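Local coordinates for protein proliferating cell nuclear antigen (Entamoeba histolytica, PDB 3P91) that serves as a DNA-encircling processivity factor in replication, probably helping DNA polymerase delta to stay on its template during elongation of the leading strand, at residues C44-H49 / L212-E217; Q136-I141 / K204-S209; L143-F148 / K220-A225; I239-G244 / V248-L253. All blocks are in the same frame, centred on the assembly; numbering follows the deposited sequence.

Interaction 1 of 4, residues C44-H49 / L212-E217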
loop_
_atom_site.group_PDB
_atom_site.type_symbol
_atom_site.label_atom_id
_atom_site.label_comp_id
_atom_site.label_asym_id
_atom_site.label_seq_id
_atom_site.Cartn_x
_atom_site.Cartn_y
_atom_site.Cartn_z
ATOM N N CYS A 44 30.116 11.165 -10.800
ATOM C CA CYS A 44 30.185 9.946 -11.581
ATOM C C CYS A 44 29.032 9.911 -12.567
ATOM O O CYS A 44 28.082 10.691 -12.457
ATOM C CB CYS A 44 30.097 8.739 -10.660
ATOM S SG CYS A 44 28.494 8.616 -9.856
ATOM N N MET A 45 29.125 8.996 -13.527
ATOM C CA MET A 45 28.066 8.778 -14.504
ATOM C C MET A 45 26.971 7.926 -13.915
ATOM O O MET A 45 27.213 7.137 -13.004
ATOM C CB MET A 45 28.619 8.082 -15.742
ATOM C CG MET A 45 29.663 8.897 -16.470
ATOM S SD MET A 45 30.103 8.164 -18.044
ATOM C CE MET A 45 30.669 6.557 -17.523
ATOM N N ASP A 46 25.763 8.083 -14.439
ATOM C CA ASP A 46 24.648 7.242 -14.031
ATOM C C ASP A 46 24.922 5.803 -14.438
ATOM O O ASP A 46 25.888 5.523 -15.140
ATOM C CB ASP A 46 23.363 7.717 -14.703
ATOM C CG ASP A 46 23.265 7.271 -16.143
ATOM O OD1 ASP A 46 22.201 6.762 -16.526
ATOM O OD2 ASP A 46 24.250 7.417 -16.892
ATOM N N ASN A 47 24.057 4.901 -14.003
ATOM C CA ASN A 47 24.133 3.495 -14.386
ATOM C C ASN A 47 24.326 3.250 -15.880
ATOM O O ASN A 47 25.118 2.398 -16.279
ATOM C CB ASN A 47 22.869 2.765 -13.925
ATOM C CG ASN A 47 22.949 2.327 -12.479
ATOM O OD1 ASN A 47 23.986 1.855 -12.025
ATOM N ND2 ASN A 47 21.855 2.489 -11.748
ATOM N N SER A 48 23.581 3.984 -16.702
ATOM C CA SER A 48 23.612 3.786 -18.147
ATOM C C SER A 48 24.778 4.473 -18.845
ATOM O O SER A 48 24.924 4.355 -20.061
ATOM C CB SER A 48 22.317 4.277 -18.767
ATOM O OG SER A 48 21.222 3.612 -18.188
ATOM N N HIS A 49 25.602 5.187 -18.086
ATOM C CA HIS A 49 26.705 5.910 -18.681
ATOM C C HIS A 49 26.136 6.829 -19.727
ATOM O O HIS A 49 26.571 6.830 -20.874
ATOM C CB HIS A 49 27.677 4.935 -19.326
ATOM C CG HIS A 49 28.464 4.146 -18.334
ATOM N ND1 HIS A 49 28.182 4.162 -16.985
ATOM C CD2 HIS A 49 29.530 3.327 -18.487
ATOM C CE1 HIS A 49 29.041 3.388 -16.349
ATOM N NE2 HIS A 49 29.870 2.869 -17.236
ATOM N N LEU A 212 13.321 10.348 -21.277
ATOM C CA LEU A 212 12.342 10.492 -20.205
ATOM C C LEU A 212 12.705 9.639 -18.994
ATOM O O LEU A 212 12.459 10.034 -17.851
ATOM C CB LEU A 212 10.921 10.185 -20.701
ATOM C CG LEU A 212 9.759 10.187 -19.693
ATOM C CD1 LEU A 212 9.661 11.494 -18.920
ATOM C CD2 LEU A 212 8.439 9.886 -20.391
ATOM N N LYS A 213 13.306 8.478 -19.238
ATOM C CA LYS A 213 13.713 7.603 -18.141
ATOM C C LYS A 213 14.615 8.332 -17.161
ATOM O O LYS A 213 14.477 8.182 -15.951
ATOM C CB LYS A 213 14.414 6.348 -18.661
ATOM N N GLN A 214 15.537 9.126 -17.689
ATOM C CA GLN A 214 16.498 9.851 -16.870
ATOM C C GLN A 214 15.835 10.960 -16.104
ATOM O O GLN A 214 16.030 11.102 -14.903
ATOM C CB GLN A 214 17.549 10.488 -17.764
ATOM C CG GLN A 214 18.244 9.500 -18.635
ATOM C CD GLN A 214 19.225 8.709 -17.852
ATOM O OE1 GLN A 214 20.047 9.272 -17.127
ATOM N NE2 GLN A 214 19.141 7.393 -17.960
ATOM N N ILE A 215 15.082 11.776 -16.829
ATOM C CA ILE A 215 14.419 12.920 -16.240
ATOM C C ILE A 215 13.585 12.409 -15.089
ATOM O O ILE A 215 13.702 12.881 -13.958
ATOM C CB ILE A 215 13.510 13.622 -17.265
ATOM C CG1 ILE A 215 14.311 14.046 -18.496
ATOM C CG2 ILE A 215 12.809 14.813 -16.637
ATOM C CD1 ILE A 215 15.465 14.964 -18.186
ATOM N N SER A 216 12.770 11.403 -15.381
ATOM C CA SER A 216 11.833 10.871 -14.405
ATOM C C SER A 216 12.526 10.210 -13.205
ATOM O O SER A 216 11.999 10.248 -12.093
ATOM C CB SER A 216 10.854 9.903 -15.075
ATOM O OG SER A 216 11.470 8.653 -15.322
ATOM N N GLU A 217 13.696 9.610 -13.425
ATOM C CA GLU A 217 14.484 9.051 -12.324
ATOM C C GLU A 217 15.155 10.176 -11.543
ATOM O O GLU A 217 15.248 10.130 -10.323
ATOM C CB GLU A 217 15.526 8.052 -12.838
#
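Gln214 reaches out from helix 212-218 to Asp46, and its terminal amide settles beside the carboxylate. Asp46 OD1 lies 3.4 Å from both terminal atoms, Gln214 OE1 and Gln214 NE2, though which of these is oxygen and which nitrogen is uncertain. The two planes stand almost perpendicular, 89° apart, and the side chains cross at about a right angle. A bend at chi2 (-76°) carries the amide of Gln214 over to the loop. Ser48 borders that amide at the margin.

Asp46 spends most of its polar capacity on its own loop. OD2 accepts from the backbone N of Val50 and of Ser51, while OD1 takes a weak bond from Ser48 N at 3.1 Å, as in an Asx turn. The backbone of Asp46 to His49 makes a type I turn, and its bend is gripped twice at Asp46 O, by His49 N at 3.0 Å and by His49 ND1 at 3.2 Å, the latter in the plane of the imidazole. Met45 CE covers one face of that ring. The contact thus joins the N-terminal and C-terminal halves of the chain, through a loop that in PCNA relatives contributes to the pocket for PIP-box peptides.

Interaction 2 of 4, residues Q136-I141 / K204-S209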
loop_
_atom_site.group_PDB
_atom_site.type_symbol
_atom_site.label_atom_id
_atom_site.label_comp_id
_atom_site.label_asym_id
_atom_site.label_seq_id
_atom_site.Cartn_x
_atom_site.Cartn_y
_atom_site.Cartn_z
ATOM N N GLN A 136 26.397 27.418 -20.995
ATOM C CA GLN A 136 25.786 28.722 -20.821
ATOM C C GLN A 136 24.349 28.573 -21.248
ATOM O O GLN A 136 24.050 28.483 -22.434
ATOM C CB GLN A 136 26.502 29.803 -21.621
ATOM C CG GLN A 136 26.552 29.553 -23.087
ATOM C CD GLN A 136 27.083 30.745 -23.828
ATOM O OE1 GLN A 136 27.492 31.735 -23.218
ATOM N NE2 GLN A 136 27.078 30.666 -25.149
ATOM N N SER A 137 23.460 28.512 -20.266
ATOM C CA SER A 137 22.072 28.141 -20.520
ATOM C C SER A 137 21.245 29.294 -21.073
ATOM O O SER A 137 21.545 30.459 -20.821
ATOM C CB SER A 137 21.434 27.560 -19.256
ATOM O OG SER A 137 21.567 28.444 -18.160
ATOM N N ASP A 138 20.210 28.949 -21.836
ATOM C CA ASP A 138 19.302 29.923 -22.447
ATOM C C ASP A 138 18.205 30.353 -21.480
ATOM O O ASP A 138 17.706 31.472 -21.552
ATOM C CB ASP A 138 18.666 29.340 -23.708
ATOM C CG ASP A 138 19.654 29.185 -24.852
ATOM O OD1 ASP A 138 19.512 28.212 -25.629
ATOM O OD2 ASP A 138 20.563 30.039 -24.984
ATOM N N ALA A 139 17.830 29.449 -20.582
ATOM C CA ALA A 139 16.816 29.740 -19.578
ATOM C C ALA A 139 17.016 28.883 -18.342
ATOM O O ALA A 139 17.458 27.738 -18.432
ATOM C CB ALA A 139 15.425 29.526 -20.147
ATOM N N ILE A 140 16.690 29.449 -17.185
ATOM C CA ILE A 140 16.794 28.736 -15.921
ATOM C C ILE A 140 15.438 28.706 -15.239
ATOM O O ILE A 140 14.903 29.736 -14.845
ATOM C CB ILE A 140 17.822 29.385 -14.981
ATOM C CG1 ILE A 140 19.216 29.322 -15.597
ATOM C CG2 ILE A 140 17.818 28.689 -13.647
ATOM C CD1 ILE A 140 20.227 30.145 -14.862
ATOM N N ILE A 141 14.891 27.507 -15.097
ATOM C CA ILE A 141 13.551 27.353 -14.576
ATOM C C ILE A 141 13.544 26.837 -13.155
ATOM O O ILE A 141 14.242 25.889 -12.826
ATOM C CB ILE A 141 12.764 26.384 -15.434
ATOM C CG1 ILE A 141 12.705 26.905 -16.868
ATOM C CG2 ILE A 141 11.384 26.201 -14.864
ATOM C CD1 ILE A 141 12.290 25.876 -17.861
ATOM N N LYS A 204 16.860 33.643 -23.675
ATOM C CA LYS A 204 16.643 33.142 -25.035
ATOM C C LYS A 204 15.707 31.933 -25.095
ATOM O O LYS A 204 15.916 30.944 -24.395
ATOM C CB LYS A 204 17.973 32.797 -25.704
ATOM C CG LYS A 204 17.827 32.250 -27.108
ATOM C CD LYS A 204 19.151 31.739 -27.638
ATOM C CE LYS A 204 20.203 32.840 -27.660
ATOM N NZ LYS A 204 21.554 32.319 -28.021
ATOM N N ASP A 205 14.679 32.013 -25.939
ATOM C CA ASP A 205 13.755 30.899 -26.125
ATOM C C ASP A 205 14.511 29.620 -26.433
ATOM O O ASP A 205 15.502 29.634 -27.158
ATOM C CB ASP A 205 12.763 31.199 -27.246
ATOM C CG ASP A 205 11.729 32.230 -26.844
ATOM O OD1 ASP A 205 10.783 32.452 -27.624
ATOM O OD2 ASP A 205 11.856 32.815 -25.745
ATOM N N VAL A 206 14.045 28.507 -25.889
ATOM C CA VAL A 206 14.802 27.279 -26.023
ATOM C C VAL A 206 13.911 26.061 -25.866
ATOM O O VAL A 206 13.007 26.042 -25.031
ATOM C CB VAL A 206 15.960 27.255 -25.003
ATOM C CG1 VAL A 206 15.455 27.616 -23.622
ATOM C CG2 VAL A 206 16.658 25.915 -25.008
ATOM N N THR A 207 14.158 25.053 -26.696
ATOM C CA THR A 207 13.429 23.792 -26.623
ATOM C C THR A 207 14.404 22.656 -26.874
ATOM O O THR A 207 15.313 22.792 -27.691
ATOM C CB THR A 207 12.322 23.703 -27.696
ATOM O OG1 THR A 207 11.593 24.936 -27.755
ATOM C CG2 THR A 207 11.364 22.557 -27.383
ATOM N N ALA A 208 14.207 21.533 -26.189
ATOM C CA ALA A 208 15.078 20.371 -26.359
ATOM C C ALA A 208 14.398 19.103 -25.869
ATOM O O ALA A 208 13.536 19.162 -25.001
ATOM C CB ALA A 208 16.396 20.583 -25.622
ATOM N N SER A 209 14.792 17.960 -26.428
ATOM C CA SER A 209 14.256 16.663 -26.012
ATOM C C SER A 209 15.275 15.868 -25.208
ATOM O O SER A 209 16.481 15.983 -25.433
ATOM C CB SER A 209 13.832 15.841 -27.222
ATOM O OG SER A 209 12.829 16.512 -27.951
HETATM O O HOH W 1 17.947 28.019 -28.172
#
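A classic beta bulge begins strand 139-144: Asp138 and Ala139 both face Leu232 on the neighbouring strand, and Asp138 also meets Lys204 and Val206 across the contact. The backbone link is a hydrogen bond from Lys204 N to Asp138 O, 3.2 Å long with an angle of 149° at the hydrogen.

Beyond it, the carboxylate of Asp138 works on two sides. OD2 lies along the aliphatic part of Lys204, 3.5 Å from CD, and the lysine chain, extended to CD and then bent at chi3 (-59°), brings NZ to 3.9 Å from OD2, a long salt bridge. OD1 instead accepts from a water at 3.0 Å, and the same water donates to Asp205 O at 3.1 Å, so it bridges the carboxylate to the backbone of the other segment.

The carboxylate also rests against the valine: Val206 CG2 lies 3.7 Å from Asp138 OD1, while Val206 CG1 packs on Asp138 CB at 3.6 Å and on Ala139 CB at 4.0 Å. Cys167 of strand 162-167 adjoins both Ala139 and Val206, and Leu232 of strand 227-232 also packs on Val206. The contact therefore sits where the large sheet containing strand 139-144 meets the four-stranded sheet that strand 206-211 edges.

Interaction 3 of 4, residues L143-F148 / K220-A225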
loop_
_atom_site.group_PDB
_atom_site.type_symbol
_atom_site.label_atom_id
_atom_site.label_comp_id
_atom_site.label_asym_id
_atom_site.label_seq_id
_atom_site.Cartn_x
_atom_site.Cartn_y
_atom_site.Cartn_z
ATOM N N LEU A 143 10.845 25.670 -9.999
ATOM C CA LEU A 143 9.508 25.146 -9.912
ATOM C C LEU A 143 9.461 24.184 -8.749
ATOM O O LEU A 143 10.471 23.578 -8.419
ATOM C CB LEU A 143 9.205 24.414 -11.210
ATOM C CG LEU A 143 8.264 23.223 -11.105
ATOM C CD1 LEU A 143 6.840 23.658 -10.742
ATOM C CD2 LEU A 143 8.276 22.463 -12.408
ATOM N N SER A 144 8.302 24.059 -8.114
ATOM C CA SER A 144 8.107 23.054 -7.076
ATOM C C SER A 144 8.645 21.715 -7.562
ATOM O O SER A 144 8.278 21.243 -8.634
ATOM C CB SER A 144 6.621 22.935 -6.722
ATOM O OG SER A 144 6.328 21.712 -6.061
ATOM N N SER A 145 9.529 21.107 -6.780
ATOM C CA SER A 145 10.125 19.837 -7.163
ATOM C C SER A 145 9.095 18.719 -7.122
ATOM O O SER A 145 9.186 17.751 -7.878
ATOM C CB SER A 145 11.273 19.497 -6.221
ATOM O OG SER A 145 10.814 19.452 -4.882
ATOM N N ALA A 146 8.119 18.853 -6.227
ATOM C CA ALA A 146 7.066 17.859 -6.082
ATOM C C ALA A 146 6.078 17.902 -7.250
ATOM O O ALA A 146 5.576 16.864 -7.683
ATOM C CB ALA A 146 6.344 18.049 -4.762
ATOM N N GLU A 147 5.797 19.099 -7.757
ATOM C CA GLU A 147 4.946 19.237 -8.936
ATOM C C GLU A 147 5.700 18.761 -10.164
ATOM O O GLU A 147 5.121 18.168 -11.069
ATOM C CB GLU A 147 4.485 20.682 -9.127
ATOM N N PHE A 148 7.001 19.011 -10.192
ATOM C CA PHE A 148 7.807 18.518 -11.297
ATOM C C PHE A 148 7.882 16.992 -11.306
ATOM O O PHE A 148 7.920 16.364 -12.364
ATOM C CB PHE A 148 9.212 19.106 -11.266
ATOM C CG PHE A 148 10.063 18.650 -12.406
ATOM C CD1 PHE A 148 9.812 19.097 -13.690
ATOM C CD2 PHE A 148 11.092 17.752 -12.204
ATOM C CE1 PHE A 148 10.590 18.671 -14.749
ATOM C CE2 PHE A 148 11.864 17.321 -13.256
ATOM C CZ PHE A 148 11.618 17.781 -14.529
ATOM N N LYS A 220 12.977 12.187 -8.981
ATOM C CA LYS A 220 12.687 11.554 -7.701
ATOM C C LYS A 220 13.568 12.076 -6.578
ATOM O O LYS A 220 13.459 11.619 -5.446
ATOM C CB LYS A 220 12.845 10.042 -7.802
ATOM C CG LYS A 220 11.924 9.389 -8.794
ATOM C CD LYS A 220 12.256 7.914 -8.926
ATOM C CE LYS A 220 11.456 7.264 -10.040
ATOM N NZ LYS A 220 11.859 5.846 -10.234
ATOM N N SER A 221 14.442 13.025 -6.893
ATOM C CA SER A 221 15.311 13.637 -5.892
ATOM C C SER A 221 14.602 14.780 -5.170
ATOM O O SER A 221 15.193 15.463 -4.334
ATOM C CB SER A 221 16.598 14.143 -6.542
ATOM O OG SER A 221 17.329 13.071 -7.101
ATOM N N ALA A 222 13.329 14.971 -5.501
ATOM C CA ALA A 222 12.504 16.046 -4.950
ATOM C C ALA A 222 12.627 16.241 -3.435
ATOM O O ALA A 222 12.694 17.370 -2.964
ATOM C CB ALA A 222 11.036 15.844 -5.351
ATOM N N PRO A 223 12.649 15.149 -2.668
ATOM C CA PRO A 223 12.762 15.261 -1.208
ATOM C C PRO A 223 13.912 16.152 -0.720
ATOM O O PRO A 223 13.843 16.681 0.387
ATOM C CB PRO A 223 13.001 13.815 -0.774
ATOM C CG PRO A 223 12.293 13.010 -1.798
ATOM C CD PRO A 223 12.505 13.746 -3.095
ATOM N N LEU A 224 14.940 16.333 -1.538
ATOM C CA LEU A 224 16.104 17.107 -1.122
ATOM C C LEU A 224 15.836 18.595 -1.025
ATOM O O LEU A 224 16.560 19.317 -0.342
ATOM C CB LEU A 224 17.277 16.874 -2.072
ATOM C CG LEU A 224 18.131 15.632 -1.842
ATOM C CD1 LEU A 224 19.151 15.531 -2.946
ATOM C CD2 LEU A 224 18.815 15.686 -0.492
ATOM N N ALA A 225 14.801 19.060 -1.710
ATOM C CA ALA A 225 14.618 20.492 -1.870
ATOM C C ALA A 225 13.207 20.803 -2.291
ATOM O O ALA A 225 12.630 20.076 -3.088
ATOM C CB ALA A 225 15.585 21.010 -2.902
#
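Ser145, in the first turn of helix 145-158, meets Ala222 and Ala225 in the connection between helix 212-218 and strand 227-232. This is the beta-to-alpha junction of the PCNA fold, where strand 139-144 passes straight into a helix. The N-cap is Ser144: its OG accepts from Glu147 N at 3.2 Å, and its carbonyl O accepts from Phe148 N. Ser145, the next residue, turns its own hydroxyl to the loop.

From Ser145 CA the bond to CB points toward the other segment. CB packs against the methyl of Ala222 at 3.8 Å and lies 3.5 Å from Ala225 O. The rotation about chi1 (58°) sets OG between the backbone N and the carbonyl carbon, and there it donates a short hydrogen bond to Ala225 O, 2.6 Å long. The hydroxyl lies in the carbonyl plane, with a C=O...donor angle of 156°. Ser145 OG also lies 3.6 Å from Ala222 CB and 3.4 Å from Ala222 O. Asp226 O, just beyond, is a second, weak partner of the same OG.

Around this bond the loop is folded on itself through the 3-10 segment 222-224, with Ala225 N bonded to Ala222 O, and Phe242 of strand 238-244 lies against Ser145. Ala222 CB also touches the helix backbone, 3.7 Å from Ser145 O.

Interaction 4 of 4, residues I239-G244 / V248-L253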
loop_
_atom_site.group_PDB
_atom_site.type_symbol
_atom_site.label_atom_id
_atom_site.label_comp_id
_atom_site.label_asym_id
_atom_site.label_seq_id
_atom_site.Cartn_x
_atom_site.Cartn_y
_atom_site.Cartn_z
ATOM N N ILE A 239 20.789 20.974 -16.824
ATOM C CA ILE A 239 21.098 20.739 -15.423
ATOM C C ILE A 239 19.809 20.668 -14.624
ATOM O O ILE A 239 18.935 21.525 -14.750
ATOM C CB ILE A 239 21.938 21.871 -14.815
ATOM C CG1 ILE A 239 23.008 22.332 -15.788
ATOM C CG2 ILE A 239 22.579 21.429 -13.507
ATOM C CD1 ILE A 239 23.733 23.535 -15.297
ATOM N N MET A 240 19.690 19.638 -13.799
ATOM C CA MET A 240 18.597 19.570 -12.847
ATOM C C MET A 240 19.218 19.600 -11.461
ATOM O O MET A 240 19.885 18.658 -11.062
ATOM C CB MET A 240 17.778 18.296 -13.054
ATOM C CG MET A 240 16.444 18.277 -12.331
ATOM S SD MET A 240 15.558 16.721 -12.580
ATOM C CE MET A 240 15.260 16.788 -14.339
ATOM N N GLU A 241 19.013 20.699 -10.745
ATOM C CA GLU A 241 19.656 20.905 -9.455
ATOM C C GLU A 241 18.699 20.859 -8.268
ATOM O O GLU A 241 17.669 21.523 -8.255
ATOM C CB GLU A 241 20.378 22.246 -9.442
ATOM C CG GLU A 241 20.769 22.690 -8.046
ATOM C CD GLU A 241 21.251 24.123 -8.006
ATOM O OE1 GLU A 241 20.873 24.851 -7.066
ATOM O OE2 GLU A 241 22.009 24.520 -8.913
ATOM N N PHE A 242 19.063 20.076 -7.262
ATOM C CA PHE A 242 18.347 20.061 -6.001
ATOM C C PHE A 242 19.247 20.590 -4.885
ATOM O O PHE A 242 20.053 19.851 -4.320
ATOM C CB PHE A 242 17.872 18.647 -5.677
ATOM C CG PHE A 242 16.924 18.090 -6.686
ATOM C CD1 PHE A 242 15.557 18.257 -6.536
ATOM C CD2 PHE A 242 17.394 17.418 -7.799
ATOM C CE1 PHE A 242 14.678 17.758 -7.477
ATOM C CE2 PHE A 242 16.517 16.912 -8.738
ATOM C CZ PHE A 242 15.161 17.084 -8.577
ATOM N N LYS A 243 19.108 21.875 -4.579
ATOM C CA LYS A 243 19.909 22.503 -3.537
ATOM C C LYS A 243 19.216 22.497 -2.176
ATOM O O LYS A 243 18.198 23.160 -1.983
ATOM C CB LYS A 243 20.278 23.931 -3.935
ATOM C CG LYS A 243 20.902 24.731 -2.807
ATOM C CD LYS A 243 21.550 25.995 -3.338
ATOM C CE LYS A 243 20.541 26.895 -4.018
ATOM N NZ LYS A 243 19.550 27.432 -3.044
ATOM N N GLY A 244 19.782 21.742 -1.238
ATOM C CA GLY A 244 19.273 21.686 0.120
ATOM C C GLY A 244 19.954 22.698 1.022
ATOM O O GLY A 244 20.579 23.649 0.547
ATOM N N VAL A 248 23.903 20.146 -2.089
ATOM C CA VAL A 248 23.334 20.359 -3.404
ATOM C C VAL A 248 23.565 19.130 -4.251
ATOM O O VAL A 248 24.592 18.468 -4.132
ATOM C CB VAL A 248 23.914 21.614 -4.095
ATOM C CG1 VAL A 248 25.398 21.441 -4.368
ATOM C CG2 VAL A 248 23.135 21.938 -5.383
ATOM N N LEU A 249 22.584 18.814 -5.084
ATOM C CA LEU A 249 22.647 17.645 -5.936
ATOM C C LEU A 249 22.366 18.102 -7.350
ATOM O O LEU A 249 21.449 18.880 -7.577
ATOM C CB LEU A 249 21.604 16.627 -5.494
ATOM C CG LEU A 249 21.481 15.385 -6.373
ATOM C CD1 LEU A 249 22.784 14.600 -6.368
ATOM C CD2 LEU A 249 20.317 14.507 -5.925
ATOM N N LYS A 250 23.163 17.645 -8.305
ATOM C CA LYS A 250 22.959 18.057 -9.685
ATOM C C LYS A 250 23.099 16.908 -10.655
ATOM O O LYS A 250 23.918 16.011 -10.454
ATOM C CB LYS A 250 23.937 19.154 -10.084
ATOM C CG LYS A 250 23.716 20.463 -9.396
ATOM C CD LYS A 250 24.878 21.353 -9.700
ATOM C CE LYS A 250 24.749 22.704 -9.051
ATOM N NZ LYS A 250 25.979 23.485 -9.352
ATOM N N PHE A 251 22.288 16.951 -11.707
ATOM C CA PHE A 251 22.374 15.987 -12.786
ATOM C C PHE A 251 22.623 16.719 -14.084
ATOM O O PHE A 251 22.115 17.821 -14.280
ATOM C CB PHE A 251 21.076 15.218 -12.907
ATOM C CG PHE A 251 20.691 14.505 -11.670
ATOM C CD1 PHE A 251 21.082 13.200 -11.468
ATOM C CD2 PHE A 251 19.930 15.131 -10.712
ATOM C CE1 PHE A 251 20.721 12.527 -10.325
ATOM C CE2 PHE A 251 19.563 14.466 -9.571
ATOM C CZ PHE A 251 19.962 13.160 -9.374
ATOM N N TYR A 252 23.399 16.094 -14.966
ATOM C CA TYR A 252 23.713 16.667 -16.267
ATOM C C TYR A 252 23.286 15.713 -17.353
ATOM O O TYR A 252 23.750 14.573 -17.398
ATOM C CB TYR A 252 25.209 16.924 -16.391
ATOM C CG TYR A 252 25.737 17.939 -15.413
ATOM C CD1 TYR A 252 25.995 19.236 -15.816
ATOM C CD2 TYR A 252 25.974 17.601 -14.081
ATOM C CE1 TYR A 252 26.480 20.171 -14.935
ATOM C CE2 TYR A 252 26.458 18.537 -13.183
ATOM C CZ TYR A 252 26.712 19.823 -13.624
ATOM O OH TYR A 252 27.198 20.779 -12.761
ATOM N N LEU A 253 22.403 16.183 -18.227
ATOM C CA LEU A 253 21.871 15.345 -19.288
ATOM C C LEU A 253 21.857 16.054 -20.640
ATOM O O LEU A 253 21.282 17.134 -20.794
ATOM C CB LEU A 253 20.471 14.851 -18.927
ATOM C CG LEU A 253 19.859 13.885 -19.940
ATOM C CD1 LEU A 253 20.641 12.579 -20.001
ATOM C CD2 LEU A 253 18.394 13.626 -19.618
#
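Strands 238-244 and 247-253 make a beta hairpin within the large antiparallel sheet; the axes of segments 239-244 and 248-253 approach to 4.5 Å, antiparallel at 174°. Met240 and Phe251 form one hydrogen-bonded pair, Phe242 and Leu249 the next, each closed by two backbone bonds; the shortest of the four joins Phe242 N to Leu249 O at 2.7 Å. The pairs Ile239-Tyr252, Glu241-Lys250 and Lys243-Val248 are non-hydrogen-bonded.

The face carrying Met240, Phe242, Leu249 and Phe251 is apolar. Phe242 CE2 approaches the edge of the Phe251 ring, near its plane, with the two CE2 atoms 4.0 Å apart. Met240 O also lies at that edge, close to Phe251 CD2. Helix 212-218 and the loop after it cover this side, Phe218 stacking on Phe251 and Ile215 touching Met240.

The other face is mixed. Ile239 and Tyr252 lie side by side: Ile239 CG1 comes nearest, 4.2 Å from Tyr252 CE1, and CG2 lies over one face of the phenol ring. Glu241 reaches out with CG anti to its N (chi1 165°) and runs alongside Lys250, the methylenes packing at 3.8 Å from Glu241 CB to Lys250 CG. Val248 CG2 touches Glu241 CG at 3.6 Å. Glu241 OE2 comes to 3.3 Å from Lys250 CE but stays 4.1 Å from Lys250 NZ, too far for a salt bridge, and Lys229 offers a long, weak ion pair. The chemistry is two-sided: aromatic and aliphatic packing joins the sheet to helix 212-218 and the loop after it, while the opposite charges of Glu241 and Lys250 probably attract only loosely.

In the fold
From the N terminus, segment 44-49 waits longest for its partner: interaction 1 closes only when the chain reaches helix 212-218. Interaction 2 (136-141 with 204-209) is nested inside the span it closes. Interaction 3, opening at 143-148 and closing at 220-225, crosses both. Interaction 4 follows in series as a local hairpin. Strand 139-144 serves interactions 2 and 3, whose centres lie about 20 Å apart, and helix 212-218 follows directly on strand 206-211. Packing joins interactions 1, 3 and 4, with Ile215 touching Phe148, Met240 and Leu253, and Leu224 meeting Leu249; interaction 2 is linked to 1 and 3 through the chain. Together they tie an N-terminal loop, two C-terminal helices and two sheets.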